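Local coordinates for glutathione S-transferase, N-terminal domain protein (PDB 4NAX) that binds oxidized glutathione disulfide and, as a member of the glutathione transferase superfamily, probably acts as a transferase, at residues Lys33-Leu43 with Ile93-Leu104. Residues are numbered along the deposited sequence; the frame is centred on the assembly and turned at random.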
ATOM      1  N   LYS A  33       3.600 -11.718   6.614  1.00 12.12           N
ATOM      2  CA  LYS A  33       4.226 -10.463   7.032  1.00 11.64           C
ATOM      3  C   LYS A  33       3.932 -10.277   8.528  1.00 11.89           C
ATOM      4  O   LYS A  33       4.807  -9.859   9.287  1.00 12.48           O
ATOM      5  CB  LYS A  33       3.632  -9.276   6.283  1.00 12.15           C
ATOM      6  CG  LYS A  33       3.884  -9.215   4.793  1.00 12.38           C
ATOM      7  CD  LYS A  33       3.076  -8.074   4.205  1.00 12.05           C
ATOM      8  CE  LYS A  33       3.093  -7.991   2.687  1.00 12.34           C
ATOM      9  NZ  LYS A  33       2.158  -6.903   2.221  1.00 11.48           N
ATOM     10  N   VAL A  34       2.676 -10.518   8.929  1.00 12.11           N
ATOM     11  CA  VAL A  34       2.240 -10.199  10.262  1.00 11.96           C
ATOM     12  C   VAL A  34       2.691 -11.234  11.280  1.00 12.50           C
ATOM     13  O   VAL A  34       3.167 -10.865  12.377  1.00 13.21           O
ATOM     14  CB  VAL A  34       0.732  -9.950  10.299  1.00 12.45           C
ATOM     15  CG1 VAL A  34       0.255  -9.722  11.727  1.00 13.32           C
ATOM     16  CG2 VAL A  34       0.374  -8.762   9.420  1.00 13.37           C
ATOM     17  N   SER A  35       2.578 -12.523  10.940  1.00 12.25           N
ATOM     18  CA  SER A  35       3.119 -13.538  11.841  1.00 12.26           C
ATOM     19  C   SER A  35       4.648 -13.413  11.998  1.00 12.73           C
ATOM     20  O   SER A  35       5.169 -13.536  13.113  1.00 13.61           O
ATOM     21  CB  SER A  35       2.689 -14.936  11.430  1.00 13.09           C
ATOM     22  OG  SER A  35       2.946 -15.105  10.047  1.00 13.18           O
ATOM     23  N   ILE A  36       5.363 -13.150  10.910  1.00 12.17           N
ATOM     24  CA  ILE A  36       6.789 -12.910  11.015  1.00 12.71           C
ATOM     25  C   ILE A  36       7.057 -11.734  11.957  1.00 12.91           C
ATOM     26  O   ILE A  36       7.919 -11.808  12.839  1.00 13.82           O
ATOM     27  CB  ILE A  36       7.441 -12.676   9.640  1.00 12.67           C
ATOM     28  CG1 ILE A  36       7.447 -13.971   8.839  1.00 13.49           C
ATOM     29  CG2 ILE A  36       8.864 -12.157   9.818  1.00 13.79           C
ATOM     30  CD1 ILE A  36       7.822 -13.792   7.392  1.00 13.53           C
ATOM     31  N   MET A  37       6.336 -10.630  11.771  1.00 12.70           N
ATOM     32  CA  MET A  37       6.535  -9.476  12.615  1.00 12.82           C
ATOM     33  C   MET A  37       6.332  -9.813  14.100  1.00 13.15           C
ATOM     34  O   MET A  37       7.142  -9.432  14.936  1.00 14.09           O
ATOM     35  CB  MET A  37       5.568  -8.368  12.187  1.00 13.35           C
ATOM     36  CG  MET A  37       5.657  -7.104  13.016  1.00 14.15           C
ATOM     37  SD  MET A  37       7.261  -6.300  12.855  1.00 14.43           S
ATOM     38  CE  MET A  37       6.897  -4.784  13.730  1.00 13.93           C
ATOM     39  N   LEU A  38       5.244 -10.512  14.408  1.00 12.76           N
ATOM     40  CA  LEU A  38       4.943 -10.873  15.782  1.00 13.32           C
ATOM     41  C   LEU A  38       6.030 -11.771  16.368  1.00 14.31           C
ATOM     42  O   LEU A  38       6.444 -11.593  17.532  1.00 15.26           O
ATOM     43  CB  LEU A  38       3.581 -11.545  15.858  1.00 13.96           C
ATOM     44  CG  LEU A  38       2.413 -10.575  15.615  1.00 13.22           C
ATOM     45  CD1 LEU A  38       1.156 -11.334  15.235  1.00 14.32           C
ATOM     46  CD2 LEU A  38       2.183  -9.701  16.834  1.00 15.25           C
ATOM     47  N   GLU A  39       6.509 -12.717  15.560  1.00 14.26           N
ATOM     48  CA  GLU A  39       7.617 -13.574  15.999  1.00 14.60           C
ATOM     49  C   GLU A  39       8.890 -12.775  16.251  1.00 15.98           C
ATOM     50  O   GLU A  39       9.633 -13.054  17.193  1.00 17.79           O
ATOM     51  CB  GLU A  39       7.879 -14.696  14.978  1.00 15.81           C
ATOM     52  CG  GLU A  39       6.746 -15.699  14.838  1.00 16.18           C
ATOM     53  CD  GLU A  39       6.579 -16.602  16.041  1.00 17.54           C
ATOM     54  OE1 GLU A  39       7.591 -16.967  16.672  1.00 22.82           O
ATOM     55  OE2 GLU A  39       5.426 -16.972  16.344  1.00 18.70           O
ATOM     56  N   GLU A  40       9.191 -11.813  15.383  1.00 14.62           N
ATOM     57  CA  GLU A  40      10.411 -10.993  15.522  1.00 14.70           C
ATOM     58  C   GLU A  40      10.395 -10.156  16.805  1.00 15.79           C
ATOM     59  O   GLU A  40      11.421 -10.027  17.457  1.00 17.90           O
ATOM     60  CB  GLU A  40      10.577 -10.032  14.341  1.00 16.30           C
ATOM     61  CG  GLU A  40      10.920 -10.690  13.015  1.00 15.00           C
ATOM     62  CD  GLU A  40      12.382 -11.123  12.854  1.00 16.38           C
ATOM     63  OE1 GLU A  40      13.180 -11.171  13.834  1.00 18.60           O
ATOM     64  OE2 GLU A  40      12.748 -11.488  11.712  1.00 15.83           O
ATOM     65  N   ILE A  41       9.244  -9.563  17.117  1.00 15.23           N
ATOM     66  CA  ILE A  41       9.167  -8.608  18.212  1.00 15.82           C
ATOM     67  C   ILE A  41       8.874  -9.276  19.554  1.00 16.57           C
ATOM     68  O   ILE A  41       8.998  -8.641  20.599  1.00 18.71           O
ATOM     69  CB  ILE A  41       8.182  -7.444  17.939  1.00 16.82           C
ATOM     70  CG1 ILE A  41       6.732  -7.926  17.940  1.00 15.34           C
ATOM     71  CG2 ILE A  41       8.575  -6.725  16.652  1.00 16.42           C
ATOM     72  CD1 ILE A  41       5.689  -6.868  17.649  1.00 19.74           C
ATOM     73  N   GLY A  42       8.492 -10.549  19.526  1.00 16.04           N
ATOM     74  CA  GLY A  42       8.263 -11.305  20.748  1.00 18.05           C
ATOM     75  C   GLY A  42       6.968 -10.987  21.476  1.00 16.76           C
ATOM     76  O   GLY A  42       6.837 -11.244  22.659  1.00 21.77           O
ATOM     77  N   LEU A  43       5.995 -10.439  20.759  1.00 16.07           N
ATOM     78  CA  LEU A  43       4.717 -10.082  21.351  1.00 15.90           C
ATOM     79  C   LEU A  43       3.831 -11.314  21.385  1.00 16.84           C
ATOM     80  O   LEU A  43       3.647 -11.997  20.359  1.00 18.34           O
ATOM     81  CB  LEU A  43       4.028  -8.988  20.542  1.00 16.56           C
ATOM     82  CG  LEU A  43       2.663  -8.500  21.016  1.00 16.58           C
ATOM     83  CD1 LEU A  43       2.773  -7.802  22.359  1.00 19.09           C
ATOM     84  CD2 LEU A  43       2.068  -7.542  19.997  1.00 18.01           C
ATOM     85  N   ILE A  93      -0.945  -3.009   9.747  1.00 11.86           N
ATOM     86  CA  ILE A  93      -0.623  -3.825  10.909  1.00 11.76           C
ATOM     87  C   ILE A  93       0.877  -3.802  11.202  1.00 12.10           C
ATOM     88  O   ILE A  93       1.259  -3.699  12.364  1.00 12.44           O
ATOM     89  CB  ILE A  93      -1.156  -5.257  10.728  1.00 11.74           C
ATOM     90  CG1 ILE A  93      -2.694  -5.254  10.631  1.00 12.79           C
ATOM     91  CG2 ILE A  93      -0.676  -6.144  11.869  1.00 12.65           C
ATOM     92  CD1 ILE A  93      -3.270  -6.540  10.053  1.00 13.24           C
ATOM     93  N   LEU A  94       1.715  -3.892  10.173  1.00 11.71           N
ATOM     94  CA  LEU A  94       3.145  -3.805  10.400  1.00 11.56           C
ATOM     95  C   LEU A  94       3.531  -2.495  11.064  1.00 12.32           C
ATOM     96  O   LEU A  94       4.326  -2.468  12.008  1.00 12.46           O
ATOM     97  CB  LEU A  94       3.924  -3.963   9.101  1.00 12.01           C
ATOM     98  CG  LEU A  94       3.944  -5.353   8.471  1.00 12.50           C
ATOM     99  CD1 LEU A  94       4.687  -5.321   7.138  1.00 13.85           C
ATOM    100  CD2 LEU A  94       4.604  -6.382   9.391  1.00 14.72           C
ATOM    101  N   GLN A  95       3.002  -1.387  10.561  1.00 12.41           N
ATOM    102  CA  GLN A  95       3.334  -0.100  11.136  1.00 12.24           C
ATOM    103  C   GLN A  95       2.813  -0.002  12.576  1.00 12.60           C
ATOM    104  O   GLN A  95       3.526   0.459  13.469  1.00 12.65           O
ATOM    105  CB  GLN A  95       2.798   1.032  10.260  1.00 13.56           C
ATOM    106  CG  GLN A  95       3.152   2.395  10.796  1.00 14.19           C
ATOM    107  CD  GLN A  95       2.863   3.534   9.832  1.00 13.64           C
ATOM    108  OE1 GLN A  95       2.395   3.353   8.715  1.00 14.66           O
ATOM    109  NE2 GLN A  95       3.174   4.725  10.269  1.00 14.72           N
ATOM    110  N   TYR A  96       1.576  -0.429  12.801  1.00 12.34           N
ATOM    111  CA  TYR A  96       1.008  -0.468  14.146  1.00 13.03           C
ATOM    112  C   TYR A  96       1.909  -1.255  15.128  1.00 12.59           C
ATOM    113  O   TYR A  96       2.250  -0.775  16.212  1.00 13.49           O
ATOM    114  CB  TYR A  96      -0.389  -1.092  14.128  1.00 12.55           C
ATOM    115  CG  TYR A  96      -0.929  -1.351  15.517  1.00 12.39           C
ATOM    116  CD1 TYR A  96      -1.242  -0.301  16.365  1.00 14.44           C
ATOM    117  CD2 TYR A  96      -1.091  -2.641  16.011  1.00 12.79           C
ATOM    118  CE1 TYR A  96      -1.693  -0.523  17.655  1.00 14.78           C
ATOM    119  CE2 TYR A  96      -1.560  -2.867  17.291  1.00 14.03           C
ATOM    120  CZ  TYR A  96      -1.862  -1.803  18.116  1.00 13.72           C
ATOM    121  OH  TYR A  96      -2.355  -1.987  19.389  1.00 15.48           O
ATOM    122  N   LEU A  97       2.304  -2.461  14.727  1.00 12.67           N
ATOM    123  CA  LEU A  97       3.114  -3.296  15.599  1.00 13.18           C
ATOM    124  C   LEU A  97       4.500  -2.737  15.831  1.00 12.68           C
ATOM    125  O   LEU A  97       5.037  -2.868  16.932  1.00 13.79           O
ATOM    126  CB  LEU A  97       3.205  -4.723  15.058  1.00 12.80           C
ATOM    127  CG  LEU A  97       1.902  -5.506  15.077  1.00 13.29           C
ATOM    128  CD1 LEU A  97       2.097  -6.849  14.383  1.00 14.50           C
ATOM    129  CD2 LEU A  97       1.369  -5.725  16.486  1.00 15.22           C
ATOM    130  N   ALA A  98       5.090  -2.116  14.816  1.00 12.51           N
ATOM    131  CA  ALA A  98       6.391  -1.486  14.976  1.00 13.08           C
ATOM    132  C   ALA A  98       6.317  -0.330  15.972  1.00 13.68           C
ATOM    133  O   ALA A  98       7.214  -0.156  16.805  1.00 14.96           O
ATOM    134  CB  ALA A  98       6.903  -0.989  13.647  1.00 13.36           C
ATOM    135  N   GLU A  99       5.259   0.463  15.863  1.00 13.69           N
ATOM    136  CA  GLU A  99       5.092   1.630  16.731  1.00 13.95           C
ATOM    137  C   GLU A  99       4.715   1.226  18.163  1.00 14.66           C
ATOM    138  O   GLU A  99       5.172   1.832  19.135  1.00 17.13           O
ATOM    139  CB  GLU A  99       4.058   2.591  16.116  1.00 13.83           C
ATOM    140  CG  GLU A  99       4.649   3.223  14.851  1.00 14.67           C
ATOM    141  CD  GLU A  99       3.709   4.072  14.032  1.00 15.97           C
ATOM    142  OE1 GLU A  99       2.486   4.098  14.283  1.00 16.54           O
ATOM    143  OE2 GLU A  99       4.215   4.720  13.082  1.00 15.84           O
ATOM    144  N   LYS A 100       3.918   0.171  18.288  1.00 14.56           N
ATOM    145  CA  LYS A 100       3.534  -0.369  19.579  1.00 15.35           C
ATOM    146  C   LYS A 100       4.745  -0.898  20.332  1.00 15.83           C
ATOM    147  O   LYS A 100       4.902  -0.660  21.526  1.00 18.17           O
ATOM    148  CB  LYS A 100       2.525  -1.500  19.383  1.00 14.91           C
ATOM    149  CG  LYS A 100       2.075  -2.206  20.651  1.00 16.75           C
ATOM    150  CD  LYS A 100       1.197  -3.412  20.296  1.00 17.27           C
ATOM    151  CE  LYS A 100       0.862  -4.278  21.486  1.00 20.07           C
ATOM    152  NZ  LYS A 100      -0.257  -3.733  22.276  1.00 19.04           N
ATOM    153  N   SER A 101       5.589  -1.626  19.619  1.00 15.62           N
ATOM    154  CA  SER A 101       6.734  -2.324  20.219  1.00 15.78           C
ATOM    155  C   SER A 101       8.015  -1.498  20.283  1.00 15.82           C
ATOM    156  O   SER A 101       8.956  -1.838  21.005  1.00 18.96           O
ATOM    157  CB  SER A 101       7.025  -3.592  19.424  1.00 15.70           C
ATOM    158  OG  SER A 101       7.496  -3.312  18.113  1.00 16.01           O
ATOM    159  N   GLY A 102       8.083  -0.445  19.479  1.00 16.11           N
ATOM    160  CA  GLY A 102       9.333   0.285  19.307  1.00 16.31           C
ATOM    161  C   GLY A 102      10.411  -0.444  18.535  1.00 16.20           C
ATOM    162  O   GLY A 102      11.573  -0.039  18.567  1.00 21.25           O
ATOM    163  N   GLN A 103      10.036  -1.490  17.813  1.00 14.97           N
ATOM    164  CA  GLN A 103      10.977  -2.308  17.051  1.00 15.50           C
ATOM    165  C   GLN A 103      10.658  -2.255  15.560  1.00 15.43           C
ATOM    166  O   GLN A 103       9.495  -2.172  15.167  1.00 16.66           O
ATOM    167  CB  GLN A 103      10.866  -3.767  17.509  1.00 16.10           C
ATOM    168  CG  GLN A 103      11.246  -4.004  18.968  1.00 18.26           C
ATOM    169  CD  GLN A 103      11.161  -5.472  19.339  1.00 20.87           C
ATOM    170  OE1 GLN A 103      11.749  -6.317  18.675  1.00 22.62           O
ATOM    171  NE2 GLN A 103      10.424  -5.784  20.394  1.00 22.62           N
ATOM    172  N   LEU A 104      11.702  -2.331  14.746  1.00 14.56           N
ATOM    173  CA  LEU A 104      11.608  -2.565  13.304  1.00 14.21           C
ATOM    174  C   LEU A 104      11.038  -1.403  12.516  1.00 14.22           C
ATOM    175  O   LEU A 104      10.630  -1.547  11.359  1.00 14.76           O
ATOM    176  CB  LEU A 104      10.899  -3.890  13.007  1.00 14.90           C
ATOM    177  CG  LEU A 104      11.638  -5.102  13.601  1.00 16.62           C
ATOM    178  CD1 LEU A 104      10.793  -6.347  13.509  1.00 19.63           C
ATOM    179  CD2 LEU A 104      12.954  -5.382  12.910  1.00 26.49           C
TER
HETATM  180  O   HOH W   1      12.693  -8.637  19.928  1.00 37.72           O
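Leu97 is the knob to start from: its side chain drops into the hole made by Val34, Met37, Leu38 and Ile41, with CD1 3.8 Å from Leu38 CD2. The two helices, 33-41 and 93-101, run almost parallel, 9° apart, with axes 10.0 Å from each other. Met37 buries the most surface against the other segment. Its CG stands anti to the backbone N (chi1 179°) and the chain then bends at chi2, which slides it past Leu97, pointing the other way, and brings CE to 3.4 Å from Ala98 N. Leu94 CD2 packs on Met37 CB and Lys33 O, and Leu104 CD1 comes within 3.6 Å of Met37 SD and also meets Ile41 CG2. Toward the N-terminal ends, both methyls of Val34 meet Ile93 CG2, the side chains crossing at about a right angle. Past the C-terminal end of helix 33-41, Leu43 CD2 lies against CE of Lys100, whose NZ forms a salt bridge with Asp76.

Polar contacts gather where Gly42 and Gly102 take positive phi. Gln103 NE2 donates to Ile41 O (3.2 Å), on a lone pair, with an N-H...O angle of 145° and the oxygen tilted from the amide plane; this amide also lies against Ile41 CB and CG2. Gln103 OE1 accepts from a water that also donates to Glu40 O. Ser101 OG donates back to Leu97 O and, in an ST turn, accepts from Gln103 N (3.1 Å), consistent with fixing the backbone before the amide. With an alanine here instead of Gln103, Ile41 O would probably lose its cross-helix donor, Ile41 CG2 some of its cover, and the water one acceptor.

These helices pair on one face of the thioredoxin-like sheet, where Leu21 touches Leu38, Leu43 and Leu97. The chemistry implies an apolar seam closed by amide and water at one end, with Lys33, its NZ hydrogen-bonded to Asn30 and its side chain touching the bound glutathione disulfide, at the other.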